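Long-range contact in cadherin-related family member 2 (Mus musculus, PDB 5CYX), which probably forms calcium-dependent heterophilic complexes with CDHR5 on adjacent microvilli, thereby controlling microvillar packing at the apical membrane of epithelial cells: residues A[95-107]-A[187-201]. Residues are numbered along the deposited sequence; the frame is centred on the assembly and turned at random.
Sequences VEDRNDNIPVFLN and ACDSGGILDNKPKTQ. With CA (calcium ion), chain C; CA (calcium ion), chain D; CA (calcium ion), chain B.
Asn99 and Asp189 meet over a shared calcium ion, that of chain D, a worked example of how cadherin repeats are joined by a metal-bound linker. Asn99 OD1 binds the chain D calcium at 2.3 Å and Asp189 OD2 binds it at 2.5 Å; Asn101 O, Asp131 and Asp133 are further ligands. Asp97 OD1, the Arg98 carbonyl and Asp100 OD1 bind a second calcium ion, and Asp100 OD2 a third, so that Asp100 gives one carboxylate oxygen to each.

Hydrogen bonds fix the Asn99 amide. With CG anti to the backbone N (chi1 -165°), ND2 reaches Asp189 OD2 at 2.9 Å and Lys199 O at 3.0 Å, both partners lying in the amide plane, although ND2 stands above the planes of both acceptors. Asp189 is itself positioned by Gly191 N, in an Asx turn, and Gln201 N, which approach OD1 from opposite faces of the carboxylate. The Asn99 backbone is gripped as well: its N donates to Ile193 O (2.8 Å), and its O receives a nearly straight bond, 171° at the hydrogen, from Gln201 NE2.

Arg98 runs alongside Ile193, its CD 3.9 Å from Ile193 CG2. Its guanidinium forms a salt bridge with Glu96, donates from NH2 to Asp97 O, and meets at its edge a water that also accepts from Asn196 N. An alanine here would keep the calcium-binding carbonyl but is likely to leave Glu96 without its charged mate and that water without its link to the linker.

Apolar contacts continue toward the second repeat, where Pro103 CB packs on Ala187 CB, and Phe105 CZ lies 3.6 Å from the same Ala187 CB. The linker thus leaves strand 86-96 of the first repeat, passes the hairpin of strands 192-194 and 197-199, and runs beside strand 180-189 at Ala187, with Phe105 and Ala187 also touching strand 140-148.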
loop_
_atom_site.group_PDB
_atom_site.type_symbol
_atom_site.label_atom_id
_atom_site.label_comp_id
_atom_site.label_asym_id
_atom_site.label_seq_id
_atom_site.Cartn_x
_atom_site.Cartn_y
_atom_site.Cartn_z
ATOM N N VAL A 95 -10.243 -5.017 37.442
ATOM C CA VAL A 95 -10.570 -6.103 36.513
ATOM C C VAL A 95 -9.620 -6.021 35.332
ATOM O O VAL A 95 -9.516 -4.981 34.702
ATOM C CB VAL A 95 -12.037 -6.032 36.044
ATOM C CG1 VAL A 95 -12.384 -7.203 35.125
ATOM C CG2 VAL A 95 -12.969 -6.086 37.238
ATOM N N GLU A 96 -8.872 -7.086 35.063
ATOM C CA GLU A 96 -7.977 -7.124 33.906
ATOM C C GLU A 96 -8.664 -7.625 32.628
ATOM O O GLU A 96 -9.401 -8.649 32.628
ATOM C CB GLU A 96 -6.773 -8.026 34.157
ATOM C CG GLU A 96 -5.735 -7.446 35.084
ATOM C CD GLU A 96 -4.411 -8.218 35.053
ATOM O OE1 GLU A 96 -4.455 -9.469 34.875
ATOM O OE2 GLU A 96 -3.346 -7.557 35.216
ATOM N N ASP A 97 -8.340 -6.952 31.535
ATOM C CA ASP A 97 -8.843 -7.283 30.224
ATOM C C ASP A 97 -8.317 -8.664 29.807
ATOM O O ASP A 97 -7.126 -8.994 30.053
ATOM C CB ASP A 97 -8.404 -6.224 29.175
ATOM C CG ASP A 97 -9.172 -6.350 27.839
ATOM O OD1 ASP A 97 -10.291 -6.937 27.804
ATOM O OD2 ASP A 97 -8.614 -5.900 26.803
ATOM N N ARG A 98 -9.212 -9.467 29.220
ATOM C CA ARG A 98 -8.771 -10.725 28.519
ATOM C C ARG A 98 -9.414 -10.764 27.107
ATOM O O ARG A 98 -10.432 -10.032 26.820
ATOM C CB ARG A 98 -9.136 -11.936 29.343
ATOM C CG ARG A 98 -8.393 -12.054 30.664
ATOM C CD ARG A 98 -7.048 -12.686 30.431
ATOM N NE ARG A 98 -6.239 -12.765 31.635
ATOM C CZ ARG A 98 -5.462 -11.812 32.117
ATOM N NH1 ARG A 98 -4.757 -12.042 33.207
ATOM N NH2 ARG A 98 -5.370 -10.621 31.543
ATOM N N ASN A 99 -8.824 -11.545 26.207
ATOM C CA ASN A 99 -9.303 -11.594 24.843
ATOM C C ASN A 99 -10.568 -12.469 24.694
ATOM O O ASN A 99 -10.492 -13.615 24.180
ATOM C CB ASN A 99 -8.223 -12.045 23.896
ATOM C CG ASN A 99 -8.549 -11.775 22.478
ATOM O OD1 ASN A 99 -9.524 -11.093 22.168
ATOM N ND2 ASN A 99 -7.767 -12.329 21.601
ATOM N N ASP A 100 -11.704 -11.913 25.135
ATOM C CA ASP A 100 -13.010 -12.580 25.023
ATOM C C ASP A 100 -13.884 -11.899 23.982
ATOM O O ASP A 100 -15.032 -12.256 23.883
ATOM C CB ASP A 100 -13.756 -12.566 26.381
ATOM C CG ASP A 100 -13.939 -11.105 26.949
ATOM O OD1 ASP A 100 -13.298 -10.152 26.469
ATOM O OD2 ASP A 100 -14.764 -10.892 27.836
ATOM N N ASN A 101 -13.408 -10.876 23.245
ATOM C CA ASN A 101 -14.274 -10.382 22.143
ATOM C C ASN A 101 -13.678 -10.665 20.774
ATOM O O ASN A 101 -12.451 -10.793 20.666
ATOM C CB ASN A 101 -14.620 -8.914 22.293
ATOM C CG ASN A 101 -15.610 -8.668 23.396
ATOM O OD1 ASN A 101 -16.818 -8.906 23.228
ATOM N ND2 ASN A 101 -15.131 -8.208 24.521
ATOM N N ILE A 102 -14.572 -10.838 19.775
ATOM C CA ILE A 102 -14.171 -10.987 18.368
ATOM C C ILE A 102 -14.316 -9.695 17.520
ATOM O O ILE A 102 -15.134 -8.802 17.843
ATOM C CB ILE A 102 -14.896 -12.111 17.619
ATOM C CG1 ILE A 102 -16.424 -11.838 17.502
ATOM C CG2 ILE A 102 -14.728 -13.461 18.324
ATOM C CD1 ILE A 102 -17.130 -12.871 16.643
ATOM N N PRO A 103 -13.556 -9.615 16.416
ATOM C CA PRO A 103 -13.744 -8.565 15.451
ATOM C C PRO A 103 -15.087 -8.721 14.771
ATOM O O PRO A 103 -15.402 -9.809 14.308
ATOM C CB PRO A 103 -12.620 -8.821 14.444
ATOM C CG PRO A 103 -11.543 -9.461 15.237
ATOM C CD PRO A 103 -12.331 -10.382 16.135
ATOM N N VAL A 104 -15.845 -7.637 14.705
ATOM C CA VAL A 104 -17.187 -7.654 14.124
ATOM C C VAL A 104 -17.284 -6.568 13.030
ATOM O O VAL A 104 -16.742 -5.450 13.182
ATOM C CB VAL A 104 -18.316 -7.449 15.200
ATOM C CG1 VAL A 104 -18.513 -8.712 16.025
ATOM C CG2 VAL A 104 -18.008 -6.269 16.132
ATOM N N PHE A 105 -17.922 -6.946 11.929
ATOM C CA PHE A 105 -18.260 -6.087 10.802
ATOM C C PHE A 105 -19.757 -5.867 10.920
ATOM O O PHE A 105 -20.435 -6.771 11.386
ATOM C CB PHE A 105 -18.073 -6.846 9.478
ATOM C CG PHE A 105 -16.639 -7.235 9.136
ATOM C CD1 PHE A 105 -15.844 -6.391 8.402
ATOM C CD2 PHE A 105 -16.148 -8.483 9.454
ATOM C CE1 PHE A 105 -14.531 -6.751 8.051
ATOM C CE2 PHE A 105 -14.864 -8.869 9.092
ATOM C CZ PHE A 105 -14.046 -7.997 8.392
ATOM N N LEU A 106 -20.272 -4.743 10.423
ATOM C CA LEU A 106 -21.724 -4.427 10.432
ATOM C C LEU A 106 -22.630 -5.228 9.442
ATOM O O LEU A 106 -23.804 -5.412 9.725
ATOM C CB LEU A 106 -21.934 -2.922 10.202
ATOM C CG LEU A 106 -21.423 -2.021 11.338
ATOM C CD1 LEU A 106 -21.259 -0.595 10.828
ATOM C CD2 LEU A 106 -22.374 -2.071 12.544
ATOM N N ASN A 107 -22.088 -5.639 8.284
ATOM C CA ASN A 107 -22.747 -6.592 7.367
ATOM C C ASN A 107 -21.798 -7.734 7.033
ATOM O O ASN A 107 -20.585 -7.626 7.255
ATOM C CB ASN A 107 -23.190 -5.915 6.066
ATOM C CG ASN A 107 -24.242 -4.861 6.297
ATOM O OD1 ASN A 107 -23.922 -3.674 6.472
ATOM N ND2 ASN A 107 -25.492 -5.276 6.333
ATOM N N ALA A 187 -11.341 -11.047 9.630
ATOM C CA ALA A 187 -10.611 -10.135 10.472
ATOM C C ALA A 187 -10.290 -10.896 11.737
ATOM O O ALA A 187 -11.178 -11.538 12.274
ATOM C CB ALA A 187 -11.451 -8.872 10.769
ATOM N N CYS A 188 -9.029 -10.861 12.170
ATOM C CA CYS A 188 -8.638 -11.397 13.467
ATOM C C CYS A 188 -8.043 -10.293 14.321
ATOM O O CYS A 188 -7.627 -9.250 13.812
ATOM C CB CYS A 188 -7.628 -12.542 13.326
ATOM S SG CYS A 188 -8.192 -13.839 12.191
ATOM N N ASP A 189 -8.004 -10.512 15.623
ATOM C CA ASP A 189 -7.270 -9.617 16.457
ATOM C C ASP A 189 -5.793 -10.088 16.409
ATOM O O ASP A 189 -5.445 -11.112 15.759
ATOM C CB ASP A 189 -7.874 -9.490 17.871
ATOM C CG ASP A 189 -8.006 -10.806 18.591
ATOM O OD1 ASP A 189 -7.138 -11.670 18.399
ATOM O OD2 ASP A 189 -9.013 -10.996 19.335
ATOM N N SER A 190 -4.965 -9.394 17.144
ATOM C CA SER A 190 -3.521 -9.604 17.136
ATOM C C SER A 190 -3.116 -10.430 18.386
ATOM O O SER A 190 -1.982 -10.475 18.772
ATOM C CB SER A 190 -2.806 -8.240 17.094
ATOM O OG SER A 190 -3.250 -7.426 16.008
ATOM N N GLY A 191 -4.077 -11.123 19.007
ATOM C CA GLY A 191 -3.805 -12.001 20.122
ATOM C C GLY A 191 -3.778 -11.301 21.460
ATOM O O GLY A 191 -3.716 -10.046 21.574
ATOM N N GLY A 192 -3.798 -12.150 22.466
ATOM C CA GLY A 192 -3.954 -11.810 23.878
ATOM C C GLY A 192 -4.056 -13.141 24.650
ATOM O O GLY A 192 -3.519 -14.169 24.214
ATOM N N ILE A 193 -4.679 -13.080 25.818
ATOM C CA ILE A 193 -4.741 -14.177 26.753
ATOM C C ILE A 193 -6.215 -14.444 27.028
ATOM O O ILE A 193 -7.011 -13.485 27.175
ATOM C CB ILE A 193 -4.090 -13.791 28.099
ATOM C CG1 ILE A 193 -2.625 -13.327 27.909
ATOM C CG2 ILE A 193 -4.188 -14.927 29.113
ATOM C CD1 ILE A 193 -1.737 -14.382 27.291
ATOM N N LEU A 194 -6.555 -15.732 27.139
ATOM C CA LEU A 194 -7.847 -16.150 27.642
ATOM C C LEU A 194 -7.664 -17.495 28.338
ATOM O O LEU A 194 -6.988 -18.389 27.797
ATOM C CB LEU A 194 -8.835 -16.281 26.500
ATOM C CG LEU A 194 -10.283 -16.549 26.921
ATOM C CD1 LEU A 194 -10.926 -15.336 27.609
ATOM C CD2 LEU A 194 -11.072 -16.934 25.683
ATOM N N ASP A 195 -8.204 -17.610 29.551
ATOM C CA ASP A 195 -7.889 -18.715 30.449
ATOM C C ASP A 195 -6.395 -18.988 30.512
ATOM O O ASP A 195 -5.966 -20.085 30.306
ATOM C CB ASP A 195 -8.687 -19.958 30.007
ATOM C CG ASP A 195 -10.139 -19.624 29.809
ATOM O OD1 ASP A 195 -10.676 -18.875 30.650
ATOM O OD2 ASP A 195 -10.744 -20.024 28.804
ATOM N N ASN A 196 -5.608 -17.933 30.757
ATOM C CA ASN A 196 -4.195 -18.051 31.036
ATOM C C ASN A 196 -3.311 -18.598 29.907
ATOM O O ASN A 196 -2.177 -18.963 30.146
ATOM C CB ASN A 196 -3.972 -18.836 32.343
ATOM C CG ASN A 196 -4.720 -18.219 33.518
ATOM O OD1 ASN A 196 -4.585 -17.020 33.791
ATOM N ND2 ASN A 196 -5.477 -19.030 34.231
ATOM N N LYS A 197 -3.808 -18.593 28.682
ATOM C CA LYS A 197 -2.994 -18.953 27.547
ATOM C C LYS A 197 -3.282 -18.078 26.351
ATOM O O LYS A 197 -4.337 -17.410 26.331
ATOM C CB LYS A 197 -3.160 -20.432 27.196
ATOM C CG LYS A 197 -4.542 -20.932 26.998
ATOM C CD LYS A 197 -4.453 -22.472 26.923
ATOM C CE LYS A 197 -5.651 -23.075 26.249
ATOM N NZ LYS A 197 -6.897 -22.815 27.035
ATOM N N PRO A 198 -2.346 -18.056 25.370
ATOM C CA PRO A 198 -2.564 -17.263 24.188
ATOM C C PRO A 198 -3.884 -17.573 23.513
ATOM O O PRO A 198 -4.315 -18.684 23.538
ATOM C CB PRO A 198 -1.404 -17.634 23.277
ATOM C CG PRO A 198 -0.313 -17.955 24.213
ATOM C CD PRO A 198 -0.993 -18.642 25.374
ATOM N N LYS A 199 -4.500 -16.545 22.961
ATOM C CA LYS A 199 -5.772 -16.656 22.291
ATOM C C LYS A 199 -5.852 -15.548 21.250
ATOM O O LYS A 199 -5.546 -14.361 21.553
ATOM C CB LYS A 199 -6.892 -16.534 23.309
ATOM C CG LYS A 199 -8.294 -16.565 22.706
ATOM C CD LYS A 199 -8.578 -17.959 22.110
ATOM C CE LYS A 199 -10.012 -18.075 21.610
ATOM N NZ LYS A 199 -10.210 -19.393 20.955
ATOM N N THR A 200 -6.165 -15.939 20.016
ATOM C CA THR A 200 -6.436 -14.991 18.930
ATOM C C THR A 200 -7.878 -15.218 18.537
ATOM O O THR A 200 -8.279 -16.372 18.406
ATOM C CB THR A 200 -5.527 -15.263 17.723
ATOM O OG1 THR A 200 -4.148 -14.973 18.054
ATOM C CG2 THR A 200 -5.969 -14.428 16.501
ATOM N N GLN A 201 -8.666 -14.152 18.341
ATOM C CA GLN A 201 -10.086 -14.343 17.903
ATOM C C GLN A 201 -10.284 -13.909 16.469
ATOM O O GLN A 201 -9.661 -12.928 16.038
ATOM C CB GLN A 201 -11.030 -13.565 18.792
ATOM C CG GLN A 201 -10.925 -13.897 20.271
ATOM C CD GLN A 201 -11.823 -15.035 20.697
ATOM O OE1 GLN A 201 -12.451 -15.703 19.870
ATOM N NE2 GLN A 201 -11.894 -15.260 21.994
HETATM CA CA CA C . -12.058 -8.234 27.051
HETATM CA CA CA D . -10.486 -9.544 20.740
HETATM CA CA CA B . -15.641 -9.070 28.652
HETATM O O HOH W 1 -6.759 -15.659 31.784
HETATM O O HOH W 2 -17.223 -9.277 26.777
#